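Local coordinates for protein adenosine deaminase (Burkholderia ambifaria, PDB 4GXW) that binds a zinc ion in a TIM-barrel amidohydrolase fold of the adenosine and AMP deaminase family and probably deaminates a purine hydrolytically, at residues H35-G40 against T300-L305; V265-Y270 against T304-N309. All coordinates share one frame; numbering follows the deposited sequence.

Contact 1: residues H35-G40 against T300-L305; sequences HCHLLG and TDDPTL. With ZN (zinc ion), chain C.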
loop_
_atom_site.group_PDB
_atom_site.type_symbol
_atom_site.label_atom_id
_atom_site.label_comp_id
_atom_site.label_asym_id
_atom_site.label_seq_id
_atom_site.Cartn_x
_atom_site.Cartn_y
_atom_site.Cartn_z
ATOM N N HIS A 35 2.027 1.057 -1.720
ATOM C CA HIS A 35 1.588 0.080 -0.721
ATOM C C HIS A 35 0.086 -0.117 -0.822
ATOM O O HIS A 35 -0.700 0.623 -0.220
ATOM C CB HIS A 35 1.993 0.527 0.696
ATOM C CG HIS A 35 1.779 -0.514 1.760
ATOM N ND1 HIS A 35 2.543 -0.560 2.907
ATOM C CD2 HIS A 35 0.883 -1.527 1.867
ATOM C CE1 HIS A 35 2.139 -1.569 3.664
ATOM N NE2 HIS A 35 1.136 -2.182 3.050
ATOM N N CYS A 36 -0.305 -1.114 -1.607
ATOM C CA CYS A 36 -1.709 -1.432 -1.817
ATOM C C CYS A 36 -1.841 -2.892 -2.186
ATOM O O CYS A 36 -1.185 -3.365 -3.114
ATOM C CB CYS A 36 -2.291 -0.579 -2.943
ATOM S SG CYS A 36 -4.060 -0.832 -3.141
ATOM N N HIS A 37 -2.699 -3.603 -1.467
ATOM C CA HIS A 37 -2.968 -5.006 -1.770
ATOM C C HIS A 37 -4.149 -5.091 -2.722
ATOM O O HIS A 37 -5.239 -4.588 -2.422
ATOM C CB HIS A 37 -3.227 -5.808 -0.487
ATOM C CG HIS A 37 -2.101 -5.728 0.494
ATOM N ND1 HIS A 37 -1.090 -6.668 0.560
ATOM C CD2 HIS A 37 -1.801 -4.786 1.422
ATOM C CE1 HIS A 37 -0.225 -6.310 1.496
ATOM N NE2 HIS A 37 -0.631 -5.170 2.031
ATOM N N LEU A 38 -3.914 -5.727 -3.869
ATOM C CA LEU A 38 -4.947 -5.964 -4.871
ATOM C C LEU A 38 -6.254 -6.467 -4.256
ATOM O O LEU A 38 -7.332 -5.941 -4.543
ATOM C CB LEU A 38 -4.442 -6.984 -5.894
ATOM C CG LEU A 38 -5.416 -7.295 -7.030
ATOM C CD1 LEU A 38 -5.752 -6.034 -7.825
ATOM C CD2 LEU A 38 -4.848 -8.387 -7.922
ATOM N N LEU A 39 -6.153 -7.475 -3.397
ATOM C CA LEU A 39 -7.333 -8.110 -2.831
ATOM C C LEU A 39 -7.977 -7.263 -1.729
ATOM O O LEU A 39 -9.078 -7.570 -1.272
ATOM C CB LEU A 39 -7.004 -9.531 -2.342
ATOM C CG LEU A 39 -7.169 -10.655 -3.384
ATOM C CD1 LEU A 39 -6.291 -10.425 -4.619
ATOM C CD2 LEU A 39 -6.878 -12.015 -2.756
ATOM N N GLY A 40 -7.294 -6.197 -1.318
ATOM C CA GLY A 40 -7.878 -5.215 -0.413
ATOM C C GLY A 40 -8.466 -4.000 -1.123
ATOM O O GLY A 40 -8.835 -3.003 -0.483
ATOM N N THR A 300 -2.805 3.705 0.955
ATOM C CA THR A 300 -4.107 3.196 1.396
ATOM C C THR A 300 -4.096 1.773 1.964
ATOM O O THR A 300 -4.951 1.447 2.792
ATOM C CB THR A 300 -5.192 3.286 0.282
ATOM O OG1 THR A 300 -4.810 2.483 -0.843
ATOM C CG2 THR A 300 -5.420 4.735 -0.168
ATOM N N ASP A 301 -3.163 0.930 1.504
ATOM C CA ASP A 301 -3.021 -0.487 1.940
ATOM C C ASP A 301 -4.167 -1.375 1.440
ATOM O O ASP A 301 -3.963 -2.229 0.573
ATOM C CB ASP A 301 -2.850 -0.585 3.471
ATOM C CG ASP A 301 -2.074 -1.841 3.954
ATOM O OD1 ASP A 301 -1.527 -2.676 3.186
ATOM O OD2 ASP A 301 -1.978 -1.974 5.193
ATOM N N ASP A 302 -5.366 -1.170 1.981
ATOM C CA ASP A 302 -6.557 -1.925 1.574
ATOM C C ASP A 302 -7.686 -0.919 1.391
ATOM O O ASP A 302 -8.564 -0.805 2.259
ATOM C CB ASP A 302 -6.943 -2.973 2.632
ATOM C CG ASP A 302 -5.812 -3.917 2.957
ATOM O OD1 ASP A 302 -5.540 -4.832 2.153
ATOM O OD2 ASP A 302 -5.188 -3.762 4.034
ATOM N N PRO A 303 -7.667 -0.168 0.278
ATOM C CA PRO A 303 -8.527 1.016 0.161
ATOM C C PRO A 303 -10.019 0.734 0.313
ATOM O O PRO A 303 -10.713 1.514 0.959
ATOM C CB PRO A 303 -8.200 1.566 -1.239
ATOM C CG PRO A 303 -7.554 0.414 -1.952
ATOM C CD PRO A 303 -6.800 -0.321 -0.902
ATOM N N THR A 304 -10.522 -0.354 -0.253
ATOM C CA THR A 304 -11.965 -0.570 -0.178
ATOM C C THR A 304 -12.398 -1.175 1.154
ATOM O O THR A 304 -13.543 -1.002 1.570
ATOM C CB THR A 304 -12.488 -1.424 -1.332
ATOM O OG1 THR A 304 -11.812 -2.686 -1.317
ATOM C CG2 THR A 304 -12.268 -0.716 -2.661
ATOM N N LEU A 305 -11.488 -1.877 1.821
ATOM C CA LEU A 305 -11.796 -2.491 3.113
ATOM C C LEU A 305 -11.541 -1.530 4.277
ATOM O O LEU A 305 -12.237 -1.581 5.291
ATOM C CB LEU A 305 -10.990 -3.774 3.301
ATOM C CG LEU A 305 -11.250 -4.855 2.250
ATOM C CD1 LEU A 305 -10.398 -6.084 2.503
ATOM C CD2 LEU A 305 -12.718 -5.237 2.201
HETATM ZN ZN ZN C . 0.127 -4.017 3.591
HETATM O O HOH W 1 -11.173 -5.865 -1.168
HETATM O O HOH W 2 -0.278 -3.956 5.517
#

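Contact 2: residues V265-Y270 against T304-N309; sequences VPTNSY and TLHKVN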
loop_
_atom_site.group_PDB
_atom_site.type_symbol
_atom_site.label_atom_id
_atom_site.label_comp_id
_atom_site.label_asym_id
_atom_site.label_seq_id
_atom_site.Cartn_x
_atom_site.Cartn_y
_atom_site.Cartn_z
ATOM N N VAL A 265 0.857 3.798 6.429
ATOM C CA VAL A 265 -0.572 3.637 6.224
ATOM C C VAL A 265 -1.289 4.265 7.417
ATOM O O VAL A 265 -1.335 3.680 8.502
ATOM C CB VAL A 265 -0.934 2.133 6.105
ATOM C CG1 VAL A 265 -2.431 1.948 5.913
ATOM C CG2 VAL A 265 -0.138 1.477 4.967
ATOM N N PRO A 266 -1.832 5.479 7.237
ATOM C CA PRO A 266 -2.510 6.125 8.368
ATOM C C PRO A 266 -3.649 5.284 8.937
ATOM O O PRO A 266 -3.869 5.293 10.151
ATOM C CB PRO A 266 -2.995 7.467 7.789
ATOM C CG PRO A 266 -2.723 7.420 6.310
ATOM C CD PRO A 266 -1.674 6.378 6.083
ATOM N N THR A 267 -4.340 4.529 8.091
ATOM C CA THR A 267 -5.430 3.675 8.553
ATOM C C THR A 267 -4.989 2.293 9.053
ATOM O O THR A 267 -5.826 1.394 9.141
ATOM C CB THR A 267 -6.482 3.489 7.446
ATOM O OG1 THR A 267 -5.849 2.978 6.265
ATOM C CG2 THR A 267 -7.140 4.825 7.125
ATOM N N ASN A 268 -3.707 2.118 9.382
ATOM C CA ASN A 268 -3.223 0.832 9.888
ATOM C C ASN A 268 -4.139 0.277 10.980
ATOM O O ASN A 268 -4.392 0.944 11.981
ATOM C CB ASN A 268 -1.805 0.987 10.422
ATOM C CG ASN A 268 -1.250 -0.307 10.994
ATOM O OD1 ASN A 268 -1.140 -0.462 12.211
ATOM N ND2 ASN A 268 -0.892 -1.243 10.113
ATOM N N SER A 269 -4.655 -0.935 10.776
ATOM C CA SER A 269 -5.667 -1.475 11.678
ATOM C C SER A 269 -5.131 -1.721 13.080
ATOM O O SER A 269 -5.845 -1.499 14.065
ATOM C CB SER A 269 -6.257 -2.774 11.129
ATOM O OG SER A 269 -6.864 -2.578 9.867
ATOM N N TYR A 270 -3.898 -2.217 13.168
ATOM C CA TYR A 270 -3.317 -2.537 14.465
ATOM C C TYR A 270 -3.334 -1.329 15.398
ATOM O O TYR A 270 -3.772 -1.438 16.546
ATOM C CB TYR A 270 -1.896 -3.105 14.314
ATOM C CG TYR A 270 -1.197 -3.340 15.643
ATOM C CD1 TYR A 270 -1.444 -4.482 16.405
ATOM C CD2 TYR A 270 -0.292 -2.410 16.140
ATOM C CE1 TYR A 270 -0.800 -4.675 17.626
ATOM C CE2 TYR A 270 0.346 -2.594 17.348
ATOM C CZ TYR A 270 0.091 -3.725 18.083
ATOM O OH TYR A 270 0.744 -3.908 19.274
ATOM N N THR A 304 -10.522 -0.354 -0.253
ATOM C CA THR A 304 -11.965 -0.570 -0.178
ATOM C C THR A 304 -12.398 -1.175 1.154
ATOM O O THR A 304 -13.543 -1.002 1.570
ATOM C CB THR A 304 -12.488 -1.424 -1.332
ATOM O OG1 THR A 304 -11.812 -2.686 -1.317
ATOM C CG2 THR A 304 -12.268 -0.716 -2.661
ATOM N N LEU A 305 -11.488 -1.877 1.821
ATOM C CA LEU A 305 -11.796 -2.491 3.113
ATOM C C LEU A 305 -11.541 -1.530 4.277
ATOM O O LEU A 305 -12.237 -1.581 5.291
ATOM C CB LEU A 305 -10.990 -3.774 3.301
ATOM C CG LEU A 305 -11.250 -4.855 2.250
ATOM C CD1 LEU A 305 -10.398 -6.084 2.503
ATOM C CD2 LEU A 305 -12.718 -5.237 2.201
ATOM N N HIS A 306 -10.554 -0.655 4.125
ATOM C CA HIS A 306 -10.270 0.385 5.115
ATOM C C HIS A 306 -11.148 1.616 4.905
ATOM O O HIS A 306 -11.136 2.528 5.727
ATOM C CB HIS A 306 -8.809 0.831 5.039
ATOM C CG HIS A 306 -7.836 -0.132 5.650
ATOM N ND1 HIS A 306 -6.554 0.243 5.995
ATOM C CD2 HIS A 306 -7.946 -1.442 5.966
ATOM C CE1 HIS A 306 -5.918 -0.800 6.498
ATOM N NE2 HIS A 306 -6.738 -1.835 6.495
ATOM N N LYS A 307 -11.887 1.645 3.798
ATOM C CA LYS A 307 -12.706 2.804 3.429
ATOM C C LYS A 307 -11.866 4.073 3.330
ATOM O O LYS A 307 -12.226 5.119 3.885
ATOM C CB LYS A 307 -13.857 3.019 4.418
ATOM C CG LYS A 307 -14.820 1.846 4.532
ATOM C CD LYS A 307 -15.918 2.146 5.553
ATOM C CE LYS A 307 -16.849 0.957 5.746
ATOM N NZ LYS A 307 -17.834 1.166 6.846
ATOM N N VAL A 308 -10.750 3.984 2.618
ATOM C CA VAL A 308 -9.874 5.129 2.414
ATOM C C VAL A 308 -9.349 5.144 0.979
ATOM O O VAL A 308 -8.793 4.154 0.506
ATOM C CB VAL A 308 -8.721 5.149 3.471
ATOM C CG1 VAL A 308 -7.821 3.908 3.358
ATOM C CG2 VAL A 308 -7.903 6.436 3.389
ATOM N N ASN A 309 -9.557 6.251 0.276
ATOM C CA ASN A 309 -9.004 6.406 -1.072
ATOM C C ASN A 309 -7.686 7.210 -0.997
ATOM O O ASN A 309 -7.353 7.739 0.076
ATOM C CB ASN A 309 -10.057 7.002 -2.026
ATOM C CG ASN A 309 -10.425 8.430 -1.685
ATOM O OD1 ASN A 309 -9.551 9.268 -1.449
ATOM N ND2 ASN A 309 -11.729 8.725 -1.672
HETATM O O HOH W 3 -5.936 -4.654 7.986
#

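Contact 1: residues H35-G40 against T300-L305
The backbones of H35-H37 and D301 meet in a single beta bridge at C36 and D301: D301 N bonds to H35 O at 3.0 Å, somewhat bent, and H37 N gives a nearly straight bond (174° at the hydrogen) to D301 O at 2.8 Å, lying in that carbonyl's plane. The bridge puts three zinc ligands within reach of one metal. H35 and D301 send their side chains alongside each other in the same direction, as do H37 and D301. H35 NE2 binds the zinc ion at 2.2 Å, H37 NE2 at 2.1 Å and D301 OD1 at 2.2 Å, while H216 NE2 and water 2 complete the site. The H35 ring stands 77° from the D301 carboxylate plane. A chi1 of -153° swings the D301 carboxylate to the metal; OD1 binds it and OD2 accepts a 2.6 Å bond from water 2, itself a zinc ligand. Behind the H35 ring, T263 OG1 bonds to ND1, which probably steadies the ring. C36 turns away from the zinc, laying SG against P303 CD. At the far end, G40 O accepts a bond from T304 N, and D302 OD1 rests 3.5 Å from G40 CA, where glycine has no side chain in the way. The HxH pair after the first barrel strand and the aspartate after a late one are the signature of the amidohydrolase metal site. A water held by both zinc and a carboxylate is probably polarised toward hydroxide, consistent with a hydrolytic deaminase.

Contact 2: residues V265-Y270 against T304-N309
H306 and T267 carry this contact, their side chains running at a slant to one another so that the threonine hydroxyl arrives at the edge of the imidazole, near its plane. T267 OG1 and H306 ND1 share a 2.8 Å hydrogen bond whose proton may sit on the hydroxyl or on the imidazole. OG1 is placed there by a chi1 of 55°, flanked by both arms of its own backbone, which leaves the methyl CG2 to face V308. T267 and V308 therefore meet tip to tip, with CG2 3.9 Å from V308 CG1, and that same valine methyl lies 3.6 Å from T267 OG1. The other ring nitrogen, NE2, looks toward S269. Water 3, in the plane of the imidazole at its edge, is 3.3 Å from H306 NE2 and 3.0 Å from S269 OG, linking the two; S269 OG also bonds to R69. V265 CG1 comes to the ring edge as well, and V265 connects the contact to the zinc ligand D301, whose side chain it touches. The type I turn V265-N268 presents T267 to the histidine, and N268, the N-cap residue, bonds through OD1 to Y271 N. The contact thereby ties the loop after strand 261-264 to the end of helix 303-306. Buried here, the imidazole has a hydroxyl at ND1 and a water at NE2, which would hold the ring in one rotation.

How the contacts relate
Going from the N terminus, the chain leaves strand 31-33 through H35-G40, runs round most of the barrel, and returns to T300-L305 just after strand 295-298, so contact 1 closes a loop of about 260 residues. Contact 2 starts within that span, at V265-Y270 after strand 261-264, and ends at T304-N309, past the end of contact 1; the two loops overlap rather than nest, sharing T304 and L305 on helix 303-306. The contacts lie about 8 Å apart, centre to centre, and D301 CB packs 3.5 Å from V265 CG1. Together they join the loops following three barrel strands around the zinc site.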